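Local atomic coordinates of Serine/threonine-protein kinase PknE (Mycobacterium tuberculosis, PDB entry 2H34), a protein that catalyses ATP-dependent phosphorylation of serine and threonine residues in proteins, and is thought to support survival of the bacterium in its host during infection. Residues Y201-P204 against E205-S208; D217-A220 against L221-L225; A267-A270 against R271-K275. One frame throughout, in Å; residues are numbered along the deposited sequence.

In the fold
All three contacts are local turns of chain in the large lobe of the kinase domain, which holds the predicted proton acceptor D159. Helix 217-230 (interaction 2) lies against both other contacts. Interaction 1, around the end of the activation segment, meets it where Y201 O lies 3.3 Å from A220 CB. Interaction 3, the end of helix 264-272, meets it where Y219 CE1 is 3.6 Å from M273 CB. Interactions 1 and 3 do not touch; their nearest atoms are about 5 Å apart. R280 bonds to both. D159 is about 3 Å from R206 and about 4 Å from A220, side chain to side chain. Interaction 3 lies away from it.

Interaction 1. Residues Y201-P204 against E205-S208; sequences YMAP and ERFS
M202 and F207 make a Met-aromatic contact in a tight turn of the loop before helix 217-230. The turn holds A203, P204 and E205, the APE motif that closes the activation segment of protein kinases. M202 is a selenomethionine here. M202 SE is 3.8 Å from F207 CE1 and approaches the ring obliquely. The first torsion of F207 sets CG anti to the carbonyl carbon (chi1 -53°). The ring thereby folds back along the preceding backbone, with F207 CE2 3.4 Å from A203 O. R206 meets M202 from another direction. The two side chains cross at about a right angle. M202 SE sits 4.2 Å above the centre of the R206 guanidinium plane, and M202 CG is 3.6 Å from R206 NH1 over one face. M202 thus touches both an aromatic ring and the face of a flat cation. The backbone turn is held by F207 N, which donates to P204 O at 2.9 Å. A weak bond from R206 N to A203 O accompanies it. E205 curls back. Its CG sits between the backbone N and the carbonyl carbon, and the chain bends at the next torsion (chi2 -91°). E205 CD ends 3.4 Å from A203 CB. There OE1 forms a salt bridge with R280, the ion pair expected of the APE glutamate in this family. P204 and A203 pack on Y219 of helix 217-230, and F207 touches M243 of helix 239-248. R206 NH1 makes a salt bridge to D159 OD2. Both charged side chains of the turn are therefore paired outside it. E205 ties the turn to the body of the lobe, while R206 engages D159, the predicted proton acceptor, in this nucleotide-free enzyme.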
loop_
_atom_site.group_PDB
_atom_site.type_symbol
_atom_site.label_atom_id
_atom_site.label_comp_id
_atom_site.label_asym_id
_atom_site.label_seq_id
_atom_site.Cartn_x
_atom_site.Cartn_y
_atom_site.Cartn_z
ATOM N N TYR A 201 -1.500 -4.652 -10.252
ATOM C CA TYR A 201 -2.019 -3.365 -9.762
ATOM C C TYR A 201 -1.436 -2.146 -10.491
ATOM O O TYR A 201 -1.487 -1.023 -9.981
ATOM C CB TYR A 201 -1.823 -3.266 -8.230
ATOM C CG TYR A 201 -2.289 -4.523 -7.521
ATOM C CD1 TYR A 201 -1.393 -5.553 -7.218
ATOM C CD2 TYR A 201 -3.633 -4.714 -7.230
ATOM C CE1 TYR A 201 -1.822 -6.717 -6.624
ATOM C CE2 TYR A 201 -4.071 -5.882 -6.631
ATOM C CZ TYR A 201 -3.163 -6.879 -6.337
ATOM O OH TYR A 201 -3.608 -8.036 -5.754
HETATM N N MSE A 202 -0.916 -2.362 -11.698
HETATM C CA MSE A 202 -0.151 -1.327 -12.382
HETATM C C MSE A 202 -0.868 -0.629 -13.517
HETATM O O MSE A 202 -1.300 -1.260 -14.482
HETATM C CB MSE A 202 1.154 -1.884 -12.902
HETATM C CG MSE A 202 2.321 -1.655 -11.997
HETATM SE SE MSE A 202 3.911 -2.281 -12.940
HETATM C CE MSE A 202 4.904 -2.938 -11.307
ATOM N N ALA A 203 -0.957 0.693 -13.399
ATOM C CA ALA A 203 -1.485 1.550 -14.453
ATOM C C ALA A 203 -0.654 1.388 -15.714
ATOM O O ALA A 203 0.534 1.081 -15.632
ATOM C CB ALA A 203 -1.496 3.008 -13.997
ATOM N N PRO A 204 -1.280 1.582 -16.885
ATOM C CA PRO A 204 -0.575 1.434 -18.138
ATOM C C PRO A 204 0.539 2.462 -18.332
ATOM O O PRO A 204 1.599 2.112 -18.837
ATOM C CB PRO A 204 -1.678 1.628 -19.173
ATOM C CG PRO A 204 -2.944 1.373 -18.444
ATOM C CD PRO A 204 -2.692 1.925 -17.109
ATOM N N GLU A 205 0.320 3.708 -17.913
ATOM C CA GLU A 205 1.301 4.777 -18.168
ATOM C C GLU A 205 2.692 4.485 -17.595
ATOM O O GLU A 205 3.679 5.134 -17.966
ATOM C CB GLU A 205 0.798 6.140 -17.682
ATOM C CG GLU A 205 0.580 6.238 -16.182
ATOM C CD GLU A 205 -0.835 5.877 -15.769
ATOM O OE1 GLU A 205 -1.501 5.095 -16.481
ATOM O OE2 GLU A 205 -1.287 6.382 -14.733
ATOM N N ARG A 206 2.760 3.499 -16.704
ATOM C CA ARG A 206 4.011 3.113 -16.069
ATOM C C ARG A 206 4.925 2.287 -16.982
ATOM O O ARG A 206 6.145 2.268 -16.797
ATOM C CB ARG A 206 3.719 2.340 -14.794
ATOM C CG ARG A 206 2.912 3.114 -13.777
ATOM C CD ARG A 206 2.960 2.431 -12.417
ATOM N NE ARG A 206 4.323 2.045 -12.058
ATOM C CZ ARG A 206 4.668 1.385 -10.955
ATOM N NH1 ARG A 206 3.754 1.015 -10.053
ATOM N NH2 ARG A 206 5.950 1.091 -10.758
ATOM N N PHE A 207 4.338 1.610 -17.966
ATOM C CA PHE A 207 5.109 0.734 -18.857
ATOM C C PHE A 207 5.948 1.480 -19.916
ATOM O O PHE A 207 6.987 0.973 -20.339
ATOM C CB PHE A 207 4.224 -0.367 -19.475
ATOM C CG PHE A 207 3.446 -1.172 -18.450
ATOM C CD1 PHE A 207 4.093 -2.082 -17.614
ATOM C CD2 PHE A 207 2.067 -1.010 -18.308
ATOM C CE1 PHE A 207 3.368 -2.809 -16.643
ATOM C CE2 PHE A 207 1.340 -1.744 -17.362
ATOM C CZ PHE A 207 1.993 -2.642 -16.529
ATOM N N SER A 208 5.517 2.679 -20.316
ATOM C CA SER A 208 6.326 3.546 -21.187
ATOM C C SER A 208 6.392 4.968 -20.622
ATOM O O SER A 208 6.215 5.163 -19.421
ATOM C CB SER A 208 5.779 3.550 -22.622
ATOM O OG SER A 208 6.794 3.837 -23.584
#

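Interaction 2. Residues D217-A220 against L221-L225; sequences DIYA and LTCVL
T222 and I218 are joined by the side-chain bond of this helical turn. T222 OG1 donates to I218 O at 2.8 Å. The hydroxyl can do so because it stands beside its own backbone N, anti to the carbonyl carbon (chi1 -44°). T222 N adds a weak bond of 3.3 Å to I218 O. One residue along, C223 SG lies 3.7 Å from Y219 CE2. The sulfur meets the ring obliquely, with C223 SG 4.6 Å from the centroid of the Y219 ring, as a cysteine sulfur-aromatic contact. Regular helical bonds set the spacing. L221 N reaches D217 O at 2.9 Å, C223 N reaches Y219 O at 3.2 Å, and V224 N reaches A220 O at 2.9 Å. Further out, the Y219 ring meets that of H246, their planes about 50° apart. L221 packs on V140 and I143 of helix 133-152 and on L287 of helix 284-293. The segment opens helix 217-230, the buried central helix of the large kinase lobe. D217 is its first residue, and a sodium ion lies about 3 Å from the D217 side chain. T222 is buried and packs on L287. Its hydroxyl has I218 O as main acceptor. G272 O, at the end of helix 264-272, can at most share the same proton, which fits the weakness of that second bond.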
loop_
_atom_site.group_PDB
_atom_site.type_symbol
_atom_site.label_atom_id
_atom_site.label_comp_id
_atom_site.label_asym_id
_atom_site.label_seq_id
_atom_site.Cartn_x
_atom_site.Cartn_y
_atom_site.Cartn_z
ATOM N N ASP A 217 -1.038 5.496 -7.953
ATOM C CA ASP A 217 -1.618 4.812 -6.780
ATOM C C ASP A 217 -3.157 4.729 -6.748
ATOM O O ASP A 217 -3.718 3.740 -6.270
ATOM C CB ASP A 217 -1.065 5.369 -5.455
ATOM C CG ASP A 217 -1.094 6.890 -5.374
ATOM O OD1 ASP A 217 -0.984 7.428 -4.246
ATOM O OD2 ASP A 217 -1.205 7.554 -6.420
ATOM N N ILE A 218 -3.827 5.750 -7.280
ATOM C CA ILE A 218 -5.287 5.752 -7.409
ATOM C C ILE A 218 -5.759 4.563 -8.243
ATOM O O ILE A 218 -6.747 3.917 -7.904
ATOM C CB ILE A 218 -5.805 7.099 -8.005
ATOM C CG1 ILE A 218 -5.655 8.214 -6.971
ATOM C CG2 ILE A 218 -7.271 6.995 -8.440
ATOM C CD1 ILE A 218 -5.237 9.517 -7.536
ATOM N N TYR A 219 -5.031 4.277 -9.316
ATOM C CA TYR A 219 -5.321 3.137 -10.187
ATOM C C TYR A 219 -5.163 1.855 -9.376
ATOM O O TYR A 219 -6.090 1.036 -9.299
ATOM C CB TYR A 219 -4.365 3.116 -11.390
ATOM C CG TYR A 219 -4.649 2.054 -12.455
ATOM C CD1 TYR A 219 -5.309 2.395 -13.632
ATOM C CD2 TYR A 219 -4.219 0.733 -12.311
ATOM C CE1 TYR A 219 -5.564 1.458 -14.624
ATOM C CE2 TYR A 219 -4.477 -0.219 -13.303
ATOM C CZ TYR A 219 -5.155 0.160 -14.454
ATOM O OH TYR A 219 -5.441 -0.733 -15.462
ATOM N N ALA A 220 -3.983 1.694 -8.773
ATOM C CA ALA A 220 -3.676 0.528 -7.966
ATOM C C ALA A 220 -4.780 0.250 -6.928
ATOM O O ALA A 220 -5.337 -0.854 -6.877
ATOM C CB ALA A 220 -2.336 0.716 -7.300
ATOM N N LEU A 221 -5.132 1.267 -6.143
ATOM C CA LEU A 221 -6.141 1.111 -5.086
ATOM C C LEU A 221 -7.466 0.564 -5.611
ATOM O O LEU A 221 -8.164 -0.177 -4.914
ATOM C CB LEU A 221 -6.375 2.432 -4.356
ATOM C CG LEU A 221 -7.059 2.385 -2.993
ATOM C CD1 LEU A 221 -6.186 1.680 -1.985
ATOM C CD2 LEU A 221 -7.378 3.791 -2.505
ATOM N N THR A 222 -7.799 0.929 -6.845
ATOM C CA THR A 222 -9.055 0.510 -7.441
ATOM C C THR A 222 -9.003 -0.978 -7.817
ATOM O O THR A 222 -9.977 -1.707 -7.596
ATOM C CB THR A 222 -9.439 1.408 -8.635
ATOM O OG1 THR A 222 -9.221 2.772 -8.282
ATOM C CG2 THR A 222 -10.892 1.229 -8.993
ATOM N N CYS A 223 -7.871 -1.430 -8.359
ATOM C CA CYS A 223 -7.617 -2.866 -8.487
ATOM C C CYS A 223 -7.744 -3.558 -7.111
ATOM O O CYS A 223 -8.425 -4.580 -6.972
ATOM C CB CYS A 223 -6.232 -3.124 -9.074
ATOM S SG CYS A 223 -5.939 -2.399 -10.710
ATOM N N VAL A 224 -7.122 -2.981 -6.088
ATOM C CA VAL A 224 -7.187 -3.576 -4.769
ATOM C C VAL A 224 -8.640 -3.659 -4.280
ATOM O O VAL A 224 -9.075 -4.706 -3.773
ATOM C CB VAL A 224 -6.298 -2.838 -3.753
ATOM C CG1 VAL A 224 -6.548 -3.372 -2.359
ATOM C CG2 VAL A 224 -4.842 -3.007 -4.107
ATOM N N LEU A 225 -9.388 -2.569 -4.452
ATOM C CA LEU A 225 -10.799 -2.551 -4.092
ATOM C C LEU A 225 -11.527 -3.674 -4.826
ATOM O O LEU A 225 -12.232 -4.479 -4.205
ATOM C CB LEU A 225 -11.421 -1.197 -4.433
ATOM C CG LEU A 225 -12.950 -1.055 -4.313
ATOM C CD1 LEU A 225 -13.455 -1.336 -2.902
ATOM C CD2 LEU A 225 -13.394 0.323 -4.777
#

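Interaction 3. Residues A267-A270 against R271-K275; sequences AVIA and RGMAK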
loop_
_atom_site.group_PDB
_atom_site.type_symbol
_atom_site.label_atom_id
_atom_site.label_comp_id
_atom_site.label_asym_id
_atom_site.label_seq_id
_atom_site.Cartn_x
_atom_site.Cartn_y
_atom_site.Cartn_z
ATOM N N ALA A 267 -19.305 1.439 -12.028
ATOM C CA ALA A 267 -18.992 2.809 -12.386
ATOM C C ALA A 267 -17.734 3.253 -11.648
ATOM O O ALA A 267 -16.769 3.702 -12.273
ATOM C CB ALA A 267 -20.174 3.730 -12.080
ATOM N N VAL A 268 -17.727 3.085 -10.327
ATOM C CA VAL A 268 -16.536 3.410 -9.547
ATOM C C VAL A 268 -15.260 2.756 -10.103
ATOM O O VAL A 268 -14.273 3.442 -10.362
ATOM C CB VAL A 268 -16.709 3.090 -8.058
ATOM C CG1 VAL A 268 -15.373 3.213 -7.336
ATOM C CG2 VAL A 268 -17.712 4.031 -7.446
ATOM N N ILE A 269 -15.297 1.445 -10.312
ATOM C CA ILE A 269 -14.131 0.743 -10.839
ATOM C C ILE A 269 -13.773 1.231 -12.228
ATOM O O ILE A 269 -12.598 1.435 -12.523
ATOM C CB ILE A 269 -14.282 -0.798 -10.782
ATOM C CG1 ILE A 269 -14.070 -1.272 -9.345
ATOM C CG2 ILE A 269 -13.235 -1.493 -11.634
ATOM C CD1 ILE A 269 -15.330 -1.455 -8.582
ATOM N N ALA A 270 -14.789 1.460 -13.057
ATOM C CA ALA A 270 -14.577 1.944 -14.421
ATOM C C ALA A 270 -13.828 3.262 -14.391
ATOM O O ALA A 270 -12.876 3.456 -15.135
ATOM C CB ALA A 270 -15.900 2.108 -15.144
ATOM N N ARG A 271 -14.260 4.159 -13.517
ATOM C CA ARG A 271 -13.619 5.451 -13.389
ATOM C C ARG A 271 -12.237 5.309 -12.767
ATOM O O ARG A 271 -11.288 5.957 -13.198
ATOM C CB ARG A 271 -14.487 6.402 -12.565
ATOM C CG ARG A 271 -13.922 7.796 -12.471
ATOM C CD ARG A 271 -15.005 8.868 -12.516
ATOM N NE ARG A 271 -14.382 10.162 -12.765
ATOM C CZ ARG A 271 -14.257 10.715 -13.965
ATOM N NH1 ARG A 271 -14.753 10.114 -15.037
ATOM N NH2 ARG A 271 -13.632 11.877 -14.090
ATOM N N GLY A 272 -12.139 4.449 -11.756
ATOM C CA GLY A 272 -10.931 4.330 -10.950
ATOM C C GLY A 272 -9.778 3.691 -11.693
ATOM O O GLY A 272 -8.606 3.965 -11.404
HETATM N N MSE A 273 -10.106 2.824 -12.644
HETATM C CA MSE A 273 -9.087 2.272 -13.517
HETATM C C MSE A 273 -9.403 2.521 -14.984
HETATM O O MSE A 273 -9.082 1.706 -15.850
HETATM C CB MSE A 273 -8.809 0.797 -13.210
HETATM C CG MSE A 273 -10.012 -0.121 -13.162
HETATM SE SE MSE A 273 -9.504 -1.865 -12.396
HETATM C CE MSE A 273 -8.342 -2.500 -13.849
ATOM N N ALA A 274 -10.018 3.672 -15.247
ATOM C CA ALA A 274 -10.206 4.168 -16.600
ATOM C C ALA A 274 -8.849 4.203 -17.281
ATOM O O ALA A 274 -7.814 4.290 -16.610
ATOM C CB ALA A 274 -10.828 5.555 -16.571
ATOM N N LYS A 275 -8.849 4.126 -18.608
ATOM C CA LYS A 275 -7.604 3.939 -19.349
ATOM C C LYS A 275 -6.732 5.187 -19.335
ATOM O O LYS A 275 -5.591 5.141 -18.865
ATOM C CB LYS A 275 -7.893 3.457 -20.767
ATOM C CG LYS A 275 -8.608 2.122 -20.797
ATOM C CD LYS A 275 -7.721 1.014 -20.252
ATOM C CE LYS A 275 -8.514 -0.249 -20.017
ATOM N NZ LYS A 275 -7.625 -1.439 -19.945
#
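Three backbone hydrogen bonds, from A267-R271 to I269-M273, carry the last turn of helix 264-272. R271 N donates to A267 O at 2.8 Å, with an N-H...O angle of 164°. G272 N follows with a bond to V268 O at 2.7 Å. M273 N then bonds to I269 O at 2.9 Å, although M273 itself has already left the helical conformation. The helical bonding thus runs one residue past the helical backbone. Beyond it, A274 N makes a weak bond to R271 O, and A274 CB lies 3.3 Å from A270 O. The side-chain contact is between I269 and M273, a selenomethionine in this crystal. The two lie side by side and point the same way. I269 CG2 is 3.8 Å from M273 CG and also 3.8 Å from M273 SE. The start of the M273 chain explains this: M273 CG is tucked between its own N and C (chi1 52°), which keeps it near I269. R271 leads the other way. R271 CB rests 3.5 Å from A267 O, and the rest of the chain extends away on the exposed side. After the helix, the chain is pinned by polar groups. R280 NE bonds to A274 O. K275 NZ bonds to H246 O, in the last turn of helix 239-248, and to Q249 O just after it. The apolar side of the turn faces inward. I269 packs on T222 of helix 217-230, and M273 touches Y219 and C223 of the same helix. V268 turns to L287 and A290 of helix 284-293. The end of helix 264-272 is thus set against helices 217-230 and 284-293, with K275 joining it to helix 239-248.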